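Local structure of GH5 (Bacteroidetes bacterium AC2a, 4YHE) at residues Y214-D219 and A239-D244. The protein probably hydrolyses beta-1,4-glucosidic bonds of cellulose as a family 5 glycoside hydrolase, an endoglucanase linked with a polysaccharide utilization locus. Numbering follows the deposited sequence.
Sequences YVCNPD and AVHSYD
Cys216 meets His241 through both its backbone and its side chain, a compact case of a barrel loop docking on the next strand. Residues 214-217 form a beta turn closed by Asn217 N to Tyr214 O, with Val215 and Cys216, both left-handed helical, at its two middle positions. Cys216 lays its sulfur over the imidazole: SG stands 3.5 Å from the centroid of the His241 ring, only 9° off the ring normal, while CB touches the same face. With SG anti to the carbonyl carbon (chi1 -72°), CB lies over the CG side and SG over the centre, nearest CE1 and NE2. The Cys216 carbonyl adds a nearly straight bond, His241 N to Cys216 O at 2.9 Å, received on a lone pair in the carbonyl plane. ND1 is hydrogen-bonded to Glu164 OE2, which together with the sulfur over one face probably restrains the ring's rotation. Replacing His241 by an alanine would remove the imidazole, which would probably leave the cysteine sulfur without its aromatic face and Glu164 OE2 without its ND1 partner. Asn217, at the N-cap of helix 218-224, accepts the Leu220 N-H with its OD1. The Pro218 ring then packs against the strand, CG in apolar contact with Val240 CB (4.2 Å) and CD near the His241 carbonyl oxygen. The contact lies at the C-terminal ends of the barrel strands, where family 5 enzymes carry their active site, consistent with His241 reaching Glu164 and Tyr243 OH reaching Glu295. In this beta-alpha-beta crossover of a TIM barrel, the loop after strand 209-212 packs on parallel strand 236-242, with strand 291-296 bonded beyond it and Met276 and Leu280 of helix 270-285 covering Pro218 and Val240.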
ATOM      1  N   TYR A 214       8.937  -5.240   7.474  1.00 14.98           N
ATOM      2  CA  TYR A 214       9.950  -4.202   7.430  1.00 16.63           C
ATOM      3  C   TYR A 214       9.977  -3.502   6.071  1.00 15.41           C
ATOM      4  O   TYR A 214      10.130  -4.158   5.034  1.00 14.54           O
ATOM      5  CB  TYR A 214      11.334  -4.793   7.705  1.00 16.73           C
ATOM      6  CG  TYR A 214      12.364  -3.731   8.006  1.00 16.83           C
ATOM      7  CD1 TYR A 214      12.584  -3.298   9.300  1.00 18.06           C
ATOM      8  CD2 TYR A 214      13.110  -3.163   6.990  1.00 17.46           C
ATOM      9  CE1 TYR A 214      13.540  -2.339   9.583  1.00 18.11           C
ATOM     10  CE2 TYR A 214      14.043  -2.194   7.252  1.00 17.68           C
ATOM     11  CZ  TYR A 214      14.264  -1.792   8.547  1.00 18.07           C
ATOM     12  OH  TYR A 214      15.219  -0.824   8.750  1.00 19.48           O
ATOM     13  N   VAL A 215       9.815  -2.177   6.105  1.00 15.01           N
ATOM     14  CA  VAL A 215       9.732  -1.309   4.908  1.00 15.19           C
ATOM     15  C   VAL A 215       8.801  -1.851   3.800  1.00 15.10           C
ATOM     16  O   VAL A 215       8.963  -1.517   2.660  1.00 14.95           O
ATOM     17  CB  VAL A 215      11.143  -0.893   4.368  1.00 15.94           C
ATOM     18  CG1 VAL A 215      11.851  -1.954   3.555  1.00 16.60           C
ATOM     19  CG2 VAL A 215      11.054   0.414   3.588  1.00 16.67           C
ATOM     20  N   CYS A 216       7.791  -2.620   4.185  1.00 15.32           N
ATOM     21  CA  CYS A 216       6.844  -3.280   3.233  1.00 15.82           C
ATOM     22  C   CYS A 216       7.493  -4.198   2.190  1.00 16.97           C
ATOM     23  O   CYS A 216       6.922  -4.469   1.111  1.00 18.08           O
ATOM     24  CB  CYS A 216       5.942  -2.231   2.558  1.00 16.67           C
ATOM     25  SG  CYS A 216       4.708  -1.536   3.680  1.00 19.48           S
ATOM     26  N   ASN A 217       8.692  -4.695   2.510  1.00 17.65           N
ATOM     27  CA  ASN A 217       9.457  -5.512   1.636  1.00 17.47           C
ATOM     28  C   ASN A 217       8.927  -6.931   1.788  1.00 17.59           C
ATOM     29  O   ASN A 217       8.973  -7.494   2.885  1.00 15.43           O
ATOM     30  CB  ASN A 217      10.957  -5.467   2.026  1.00 18.35           C
ATOM     31  CG  ASN A 217      11.808  -6.392   1.190  1.00 18.87           C
ATOM     32  OD1 ASN A 217      11.923  -7.594   1.451  1.00 18.96           O
ATOM     33  ND2 ASN A 217      12.445  -5.828   0.192  1.00 21.07           N
ATOM     34  N   PRO A 218       8.407  -7.509   0.685  1.00 17.84           N
ATOM     35  CA  PRO A 218       7.836  -8.858   0.794  1.00 18.50           C
ATOM     36  C   PRO A 218       8.738  -9.913   1.447  1.00 18.31           C
ATOM     37  O   PRO A 218       8.298 -10.653   2.332  1.00 19.77           O
ATOM     38  CB  PRO A 218       7.516  -9.220  -0.658  1.00 18.30           C
ATOM     39  CG  PRO A 218       7.299  -7.923  -1.335  1.00 18.94           C
ATOM     40  CD  PRO A 218       8.268  -6.957  -0.674  1.00 17.97           C
ATOM     41  N   ASP A 219       9.986 -10.019   1.023  1.00 18.11           N
ATOM     42  CA  ASP A 219      10.847 -11.028   1.622  1.00 18.01           C
ATOM     43  C   ASP A 219      11.144 -10.798   3.093  1.00 17.91           C
ATOM     44  O   ASP A 219      11.107 -11.760   3.868  1.00 17.67           O
ATOM     45  CB  ASP A 219      12.101 -11.224   0.796  1.00 19.25           C
ATOM     46  CG  ASP A 219      11.788 -11.912  -0.537  1.00 21.15           C
ATOM     47  OD1 ASP A 219      10.766 -12.650  -0.615  1.00 24.13           O
ATOM     48  OD2 ASP A 219      12.520 -11.698  -1.490  1.00 21.12           O
ATOM     49  N   ALA A 239       0.087  -6.793   4.560  1.00 14.85           N
ATOM     50  CA  ALA A 239       0.291  -5.720   3.587  1.00 14.87           C
ATOM     51  C   ALA A 239       1.725  -5.745   3.121  1.00 14.29           C
ATOM     52  O   ALA A 239       2.644  -5.760   3.949  1.00 15.34           O
ATOM     53  CB  ALA A 239       0.018  -4.381   4.242  1.00 15.21           C
ATOM     54  N   VAL A 240       1.922  -5.635   1.815  1.00 14.34           N
ATOM     55  CA  VAL A 240       3.257  -5.498   1.231  1.00 13.67           C
ATOM     56  C   VAL A 240       3.246  -4.436   0.123  1.00 14.36           C
ATOM     57  O   VAL A 240       2.170  -4.068  -0.408  1.00 14.24           O
ATOM     58  CB  VAL A 240       3.779  -6.852   0.673  1.00 13.95           C
ATOM     59  CG1 VAL A 240       4.139  -7.824   1.783  1.00 14.31           C
ATOM     60  CG2 VAL A 240       2.756  -7.526  -0.224  1.00 14.47           C
ATOM     61  N   HIS A 241       4.441  -3.958  -0.242  1.00 14.21           N
ATOM     62  CA  HIS A 241       4.574  -3.038  -1.368  1.00 14.56           C
ATOM     63  C   HIS A 241       5.558  -3.621  -2.365  1.00 15.63           C
ATOM     64  O   HIS A 241       6.533  -4.267  -1.982  1.00 14.72           O
ATOM     65  CB  HIS A 241       5.074  -1.647  -0.955  1.00 14.71           C
ATOM     66  CG  HIS A 241       4.147  -0.906  -0.052  1.00 14.29           C
ATOM     67  ND1 HIS A 241       4.478   0.308   0.501  1.00 14.91           N
ATOM     68  CD2 HIS A 241       2.935  -1.224   0.445  1.00 14.93           C
ATOM     69  CE1 HIS A 241       3.492   0.720   1.273  1.00 15.24           C
ATOM     70  NE2 HIS A 241       2.539  -0.195   1.257  1.00 15.13           N
ATOM     71  N   SER A 242       5.293  -3.403  -3.653  1.00 14.68           N
ATOM     72  CA  SER A 242       6.308  -3.690  -4.680  1.00 15.16           C
ATOM     73  C   SER A 242       6.378  -2.716  -5.833  1.00 15.09           C
ATOM     74  O   SER A 242       5.396  -2.494  -6.570  1.00 13.81           O
ATOM     75  CB  SER A 242       6.171  -5.114  -5.241  1.00 15.49           C
ATOM     76  OG  SER A 242       7.181  -5.349  -6.212  1.00 16.30           O
ATOM     77  N   TYR A 243       7.576  -2.156  -5.989  1.00 14.17           N
ATOM     78  CA  TYR A 243       7.985  -1.408  -7.186  1.00 14.38           C
ATOM     79  C   TYR A 243       9.175  -2.131  -7.883  1.00 15.74           C
ATOM     80  O   TYR A 243      10.098  -1.508  -8.434  1.00 16.28           O
ATOM     81  CB  TYR A 243       8.335   0.017  -6.819  1.00 14.15           C
ATOM     82  CG  TYR A 243       7.221   0.770  -6.151  1.00 13.88           C
ATOM     83  CD1 TYR A 243       6.299   1.483  -6.900  1.00 14.04           C
ATOM     84  CD2 TYR A 243       7.076   0.765  -4.759  1.00 14.31           C
ATOM     85  CE1 TYR A 243       5.267   2.198  -6.301  1.00 14.63           C
ATOM     86  CE2 TYR A 243       6.048   1.478  -4.149  1.00 14.47           C
ATOM     87  CZ  TYR A 243       5.137   2.168  -4.929  1.00 13.52           C
ATOM     88  OH  TYR A 243       4.146   2.901  -4.359  1.00 14.63           O
ATOM     89  N   ASP A 244       9.098  -3.457  -7.910  1.00 16.14           N
ATOM     90  CA  ASP A 244      10.202  -4.305  -8.358  1.00 16.80           C
ATOM     91  C   ASP A 244      10.146  -4.591  -9.858  1.00 16.75           C
ATOM     92  O   ASP A 244       9.044  -4.814 -10.392  1.00 17.98           O
ATOM     93  CB  ASP A 244      10.178  -5.653  -7.615  1.00 18.00           C
ATOM     94  CG  ASP A 244      10.356  -5.520  -6.103  1.00 20.84           C
ATOM     95  OD1 ASP A 244      11.262  -4.803  -5.663  1.00 22.92           O
ATOM     96  OD2 ASP A 244       9.557  -6.131  -5.343  1.00 21.53           O
TER